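Side-chain contacts in transcriptional regulator (Aquifex aeolicus, PDB 2EH3), which probably binds DNA through a helix-turn-helix and regulates transcription as a member of the TetR/AcrR family: residues E48-I53 with E102-I107; E52-T57 with F109-D114. One frame throughout, in Å; residues are numbered along the deposited sequence.

Contact 1 of 2, residues E48-I53 with E102-I107; sequences ELITEI and EKFRNI
I50 and F104 meet through the branch methyl of the isoleucine and the far end of the ring: CG2 of I50 lies 4.2 Å from CZ of F104, and the methyl comes at the ring obliquely. Beside this pair, CD1 of I107 approaches the side chain of T51, 4.4 Å from its OG1. This is a plain van der Waals approach; the hydroxyl itself is hydrogen-bonded to the carbonyl O of E47, one turn back along its own helix. No hydrogen bond crosses between the segments. In this TetR-type fold, helix 46-67 runs from the helix-turn-helix region into the body of the protein, and the contact joins its early turns to the start of helix 105-126. F104 is the N-cap residue of that second helix; its O accepts the backbone N-H of I107 (3.0 Å), while its own N is bonded to S101 OG. With CG anti to its carbonyl carbon (chi1 -57°), the ring reaches across to I50, and CG of K103 sits over the outer part of one ring face, 3.9 Å from the plane. Y20 meets F104 edge-to-face, and L98 of helix 88-99 packs against I50, F104 and I107 alike.

Contact 2 of 2, residues E52-T57 with F109-D114; sequences EIIERT and FEKIED
K111 reaches across from helix 105-126 to E55 on helix 46-67, and its ammonium NZ donates a hydrogen bond to OE1 of E55 at 2.7 Å, forming a salt bridge. The nitrogen meets the carboxylate from above, 37° out of its plane. OE2 of E55 is 3.6 Å from NZ of K111 and makes a long, weak ion pair with K59, one turn on; the close bond is the one at OE1. E55 starts out pointing away from the opposite helix; a bend at chi2 (72°) turns its carboxylate back toward the lysine. The two side chains cross at about a right angle. K111 also serves as an apolar neighbour: its CG lies 4.1 Å from CG2 of I54, whose other contacts include F94 and L98 of helix 88-99. The ion pair thus sits beside a hydrophobic layer. Replacing E55 by an alanine removes the carboxylate, which would probably leave NZ of K111 without its close anionic partner and the lysine chain freer to turn.

Nearby charges have partners of their own. E52 OE2 uses its anti lone pair to take NE of R56 at 2.6 Å, nearly straight at 174° and in the guanidinium plane. NH1 of R56 pairs with E5, D114 is shared among R117, R118 and H58, and on the far side of helix 105-126 F109 meets H148 of the second subunit edge-to-face. A lysine-glutamate bridge beside an isoleucine, linking two helices of an all-helical bundle, here ties the long helix that leaves the DNA-binding region to the TetR-type C-terminal domain.

How the contacts relate
Contacts 1 and 2 are successive meetings of the same two helices, 46-67 and 105-126, with centres about 9 Å apart. Their first segments overlap at E52 and I53, neither of which touches the partner segment in either contact. The character changes along the way: contact 1 is van der Waals packing with no polar bond across it, whereas contact 2 adds an ion pair to its apolar touch. Helix 88-99 backs both, L98 reaching side chains of each. Contact 2 lies deeper, its centre about 7 Å from the centre of the chain, against about 12 Å for that of contact 1. Both lie away from the magnesium sites at E75, E78 and E82.

Contact 1 of 2, residues E48-I53 with E102-I107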
loop_
_atom_site.group_PDB
_atom_site.type_symbol
_atom_site.label_atom_id
_atom_site.label_comp_id
_atom_site.label_asym_id
_atom_site.label_seq_id
_atom_site.Cartn_x
_atom_site.Cartn_y
_atom_site.Cartn_z
ATOM N N GLU A 48 16.773 14.854 -8.190
ATOM C CA GLU A 48 17.718 13.893 -8.768
ATOM C C GLU A 48 18.195 12.949 -7.681
ATOM O O GLU A 48 18.376 11.754 -7.917
ATOM C CB GLU A 48 18.961 14.563 -9.379
ATOM C CG GLU A 48 18.792 15.154 -10.755
ATOM C CD GLU A 48 20.118 15.473 -11.463
ATOM O OE1 GLU A 48 20.040 16.013 -12.591
ATOM O OE2 GLU A 48 21.220 15.196 -10.917
ATOM N N LEU A 49 18.430 13.495 -6.486
ATOM C CA LEU A 49 18.889 12.689 -5.372
ATOM C C LEU A 49 17.940 11.561 -4.966
ATOM O O LEU A 49 18.364 10.424 -4.829
ATOM C CB LEU A 49 19.168 13.597 -4.160
ATOM C CG LEU A 49 19.391 12.920 -2.806
ATOM C CD1 LEU A 49 20.745 12.154 -2.772
ATOM C CD2 LEU A 49 19.380 14.018 -1.738
ATOM N N ILE A 50 16.664 11.859 -4.740
ATOM C CA ILE A 50 15.778 10.775 -4.328
ATOM C C ILE A 50 15.573 9.794 -5.477
ATOM O O ILE A 50 15.456 8.591 -5.253
ATOM C CB ILE A 50 14.411 11.312 -3.794
ATOM C CG1 ILE A 50 13.602 10.150 -3.171
ATOM C CG2 ILE A 50 13.687 12.026 -4.874
ATOM C CD1 ILE A 50 12.433 10.641 -2.290
ATOM N N THR A 51 15.575 10.296 -6.703
ATOM C CA THR A 51 15.395 9.420 -7.851
ATOM C C THR A 51 16.557 8.420 -7.891
ATOM O O THR A 51 16.332 7.236 -8.120
ATOM C CB THR A 51 15.308 10.246 -9.160
ATOM O OG1 THR A 51 14.181 11.136 -9.089
ATOM C CG2 THR A 51 15.097 9.333 -10.369
ATOM N N GLU A 52 17.777 8.883 -7.619
ATOM C CA GLU A 52 18.939 7.990 -7.625
ATOM C C GLU A 52 18.877 6.949 -6.517
ATOM O O GLU A 52 19.302 5.810 -6.711
ATOM C CB GLU A 52 20.228 8.807 -7.523
ATOM C CG GLU A 52 21.524 7.961 -7.489
ATOM C CD GLU A 52 21.840 7.263 -8.803
ATOM O OE1 GLU A 52 21.194 7.587 -9.815
ATOM O OE2 GLU A 52 22.755 6.400 -8.815
ATOM N N ILE A 53 18.373 7.339 -5.349
ATOM C CA ILE A 53 18.232 6.424 -4.215
ATOM C C ILE A 53 17.340 5.262 -4.638
ATOM O O ILE A 53 17.661 4.092 -4.398
ATOM C CB ILE A 53 17.579 7.139 -2.988
ATOM C CG1 ILE A 53 18.583 8.108 -2.365
ATOM C CG2 ILE A 53 17.117 6.121 -1.953
ATOM C CD1 ILE A 53 18.008 8.893 -1.204
ATOM N N GLU A 102 2.250 13.467 -4.850
ATOM C CA GLU A 102 1.553 13.550 -6.120
ATOM C C GLU A 102 2.623 13.532 -7.227
ATOM O O GLU A 102 2.477 12.849 -8.249
ATOM C CB GLU A 102 0.746 14.855 -6.239
ATOM C CG GLU A 102 -0.435 14.930 -5.329
ATOM C CD GLU A 102 -1.557 14.001 -5.741
ATOM O OE1 GLU A 102 -1.567 13.490 -6.891
ATOM O OE2 GLU A 102 -2.463 13.801 -4.906
ATOM N N LYS A 103 3.695 14.292 -7.007
ATOM C CA LYS A 103 4.777 14.435 -7.980
ATOM C C LYS A 103 5.538 13.158 -8.339
ATOM O O LYS A 103 5.898 12.963 -9.508
ATOM C CB LYS A 103 5.769 15.508 -7.491
ATOM C CG LYS A 103 6.921 15.821 -8.441
ATOM C CD LYS A 103 7.900 16.841 -7.849
ATOM C CE LYS A 103 8.819 17.374 -8.956
ATOM N NZ LYS A 103 9.823 18.365 -8.474
ATOM N N PHE A 104 5.752 12.290 -7.359
ATOM C CA PHE A 104 6.536 11.078 -7.600
ATOM C C PHE A 104 5.732 9.780 -7.647
ATOM O O PHE A 104 6.315 8.699 -7.760
ATOM C CB PHE A 104 7.637 10.947 -6.522
ATOM C CG PHE A 104 8.558 12.136 -6.431
ATOM C CD1 PHE A 104 9.188 12.638 -7.566
ATOM C CD2 PHE A 104 8.839 12.705 -5.201
ATOM C CE1 PHE A 104 10.099 13.695 -7.465
ATOM C CE2 PHE A 104 9.761 13.773 -5.091
ATOM C CZ PHE A 104 10.384 14.258 -6.225
ATOM N N ARG A 105 4.408 9.873 -7.594
ATOM C CA ARG A 105 3.574 8.663 -7.636
ATOM C C ARG A 105 3.855 7.779 -8.840
ATOM O O ARG A 105 3.862 6.544 -8.723
ATOM C CB ARG A 105 2.088 9.032 -7.627
ATOM C CG ARG A 105 1.188 7.814 -7.338
ATOM C CD ARG A 105 -0.231 8.246 -6.990
ATOM N NE ARG A 105 -0.198 9.109 -5.816
ATOM C CZ ARG A 105 -1.226 9.813 -5.359
ATOM N NH1 ARG A 105 -2.399 9.752 -5.979
ATOM N NH2 ARG A 105 -1.074 10.580 -4.288
ATOM N N ASN A 106 4.103 8.405 -9.980
ATOM C CA ASN A 106 4.358 7.647 -11.195
ATOM C C ASN A 106 5.607 6.767 -11.076
ATOM O O ASN A 106 5.657 5.691 -11.678
ATOM C CB ASN A 106 4.516 8.595 -12.379
ATOM C CG ASN A 106 5.762 9.454 -12.263
ATOM O OD1 ASN A 106 5.857 10.351 -11.400
ATOM N ND2 ASN A 106 6.749 9.168 -13.115
ATOM N N ILE A 107 6.613 7.216 -10.325
ATOM C CA ILE A 107 7.841 6.427 -10.171
ATOM C C ILE A 107 7.556 5.179 -9.363
ATOM O O ILE A 107 8.041 4.083 -9.693
ATOM C CB ILE A 107 8.937 7.257 -9.469
ATOM C CG1 ILE A 107 9.243 8.479 -10.325
ATOM C CG2 ILE A 107 10.212 6.403 -9.229
ATOM C CD1 ILE A 107 10.119 9.527 -9.635
#

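Contact 2 of 2, residues E52-T57 with F109-D114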
loop_
_atom_site.group_PDB
_atom_site.type_symbol
_atom_site.label_atom_id
_atom_site.label_comp_id
_atom_site.label_asym_id
_atom_site.label_seq_id
_atom_site.Cartn_x
_atom_site.Cartn_y
_atom_site.Cartn_z
ATOM N N GLU A 52 17.777 8.883 -7.619
ATOM C CA GLU A 52 18.939 7.990 -7.625
ATOM C C GLU A 52 18.877 6.949 -6.517
ATOM O O GLU A 52 19.302 5.810 -6.711
ATOM C CB GLU A 52 20.228 8.807 -7.523
ATOM C CG GLU A 52 21.524 7.961 -7.489
ATOM C CD GLU A 52 21.840 7.263 -8.803
ATOM O OE1 GLU A 52 21.194 7.587 -9.815
ATOM O OE2 GLU A 52 22.755 6.400 -8.815
ATOM N N ILE A 53 18.373 7.339 -5.349
ATOM C CA ILE A 53 18.232 6.424 -4.215
ATOM C C ILE A 53 17.340 5.262 -4.638
ATOM O O ILE A 53 17.661 4.092 -4.398
ATOM C CB ILE A 53 17.579 7.139 -2.988
ATOM C CG1 ILE A 53 18.583 8.108 -2.365
ATOM C CG2 ILE A 53 17.117 6.121 -1.953
ATOM C CD1 ILE A 53 18.008 8.893 -1.204
ATOM N N ILE A 54 16.215 5.596 -5.265
ATOM C CA ILE A 54 15.290 4.573 -5.718
ATOM C C ILE A 54 15.913 3.742 -6.823
ATOM O O ILE A 54 15.841 2.497 -6.790
ATOM C CB ILE A 54 13.975 5.223 -6.209
ATOM C CG1 ILE A 54 13.332 6.001 -5.046
ATOM C CG2 ILE A 54 13.017 4.152 -6.776
ATOM C CD1 ILE A 54 12.959 5.150 -3.818
ATOM N N GLU A 55 16.546 4.415 -7.781
ATOM C CA GLU A 55 17.167 3.728 -8.911
ATOM C C GLU A 55 18.208 2.702 -8.461
ATOM O O GLU A 55 18.299 1.598 -9.025
ATOM C CB GLU A 55 17.808 4.745 -9.848
ATOM C CG GLU A 55 18.104 4.219 -11.238
ATOM C CD GLU A 55 16.849 4.015 -12.067
ATOM O OE1 GLU A 55 15.754 4.433 -11.626
ATOM O OE2 GLU A 55 16.965 3.444 -13.170
ATOM N N ARG A 56 18.994 3.050 -7.451
ATOM C CA ARG A 56 20.011 2.120 -6.985
ATOM C C ARG A 56 19.405 0.899 -6.290
ATOM O O ARG A 56 19.923 -0.211 -6.443
ATOM C CB ARG A 56 21.015 2.837 -6.094
ATOM C CG ARG A 56 21.918 3.741 -6.892
ATOM C CD ARG A 56 22.984 4.344 -6.008
ATOM N NE ARG A 56 23.899 5.150 -6.805
ATOM C CZ ARG A 56 25.194 5.271 -6.551
ATOM N NH1 ARG A 56 25.731 4.643 -5.513
ATOM N NH2 ARG A 56 25.945 6.007 -7.346
ATOM N N THR A 57 18.303 1.079 -5.550
ATOM C CA THR A 57 17.683 -0.078 -4.909
ATOM C C THR A 57 16.979 -0.909 -5.994
ATOM O O THR A 57 16.987 -2.144 -5.936
ATOM C CB THR A 57 16.696 0.337 -3.772
ATOM O OG1 THR A 57 17.444 0.915 -2.693
ATOM C CG2 THR A 57 15.973 -0.870 -3.209
ATOM N N PHE A 109 4.780 3.572 -9.093
ATOM C CA PHE A 109 4.142 2.574 -9.956
ATOM C C PHE A 109 5.022 2.033 -11.078
ATOM O O PHE A 109 4.890 0.851 -11.456
ATOM C CB PHE A 109 2.806 3.111 -10.490
ATOM C CG PHE A 109 1.722 3.125 -9.447
ATOM C CD1 PHE A 109 1.324 1.931 -8.832
ATOM C CD2 PHE A 109 1.131 4.325 -9.032
ATOM C CE1 PHE A 109 0.356 1.924 -7.815
ATOM C CE2 PHE A 109 0.151 4.330 -8.006
ATOM C CZ PHE A 109 -0.229 3.125 -7.395
ATOM N N GLU A 110 5.929 2.855 -11.600
ATOM C CA GLU A 110 6.806 2.396 -12.672
ATOM C C GLU A 110 7.693 1.260 -12.183
ATOM O O GLU A 110 7.836 0.229 -12.857
ATOM C CB GLU A 110 7.663 3.567 -13.190
ATOM C CG GLU A 110 6.919 4.460 -14.183
ATOM C CD GLU A 110 7.534 5.853 -14.330
ATOM O OE1 GLU A 110 8.742 6.015 -14.031
ATOM O OE2 GLU A 110 6.808 6.789 -14.754
ATOM N N LYS A 111 8.261 1.418 -10.999
ATOM C CA LYS A 111 9.146 0.425 -10.427
ATOM C C LYS A 111 8.432 -0.851 -10.065
ATOM O O LYS A 111 8.983 -1.941 -10.236
ATOM C CB LYS A 111 9.849 0.997 -9.187
ATOM C CG LYS A 111 10.767 2.143 -9.511
ATOM C CD LYS A 111 11.683 1.834 -10.710
ATOM C CE LYS A 111 12.735 2.927 -10.851
ATOM N NZ LYS A 111 13.632 2.760 -12.030
ATOM N N ILE A 112 7.209 -0.729 -9.559
ATOM C CA ILE A 112 6.432 -1.904 -9.197
ATOM C C ILE A 112 6.112 -2.667 -10.465
ATOM O O ILE A 112 6.257 -3.889 -10.515
ATOM C CB ILE A 112 5.092 -1.545 -8.516
ATOM C CG1 ILE A 112 5.349 -0.846 -7.176
ATOM C CG2 ILE A 112 4.240 -2.832 -8.357
ATOM C CD1 ILE A 112 5.843 -1.773 -6.069
ATOM N N GLU A 113 5.683 -1.938 -11.489
ATOM C CA GLU A 113 5.328 -2.575 -12.755
ATOM C C GLU A 113 6.529 -3.298 -13.326
ATOM O O GLU A 113 6.384 -4.395 -13.867
ATOM C CB GLU A 113 4.823 -1.523 -13.753
ATOM C CG GLU A 113 4.485 -2.046 -15.150
ATOM C CD GLU A 113 3.484 -3.189 -15.126
ATOM O OE1 GLU A 113 2.650 -3.221 -14.202
ATOM O OE2 GLU A 113 3.522 -4.048 -16.046
ATOM N N ASP A 114 7.713 -2.695 -13.210
ATOM C CA ASP A 114 8.903 -3.347 -13.743
ATOM C C ASP A 114 9.201 -4.617 -12.984
ATOM O O ASP A 114 9.526 -5.647 -13.591
ATOM C CB ASP A 114 10.139 -2.456 -13.672
ATOM C CG ASP A 114 11.353 -3.111 -14.326
ATOM O OD1 ASP A 114 11.342 -3.283 -15.563
ATOM O OD2 ASP A 114 12.303 -3.480 -13.608
#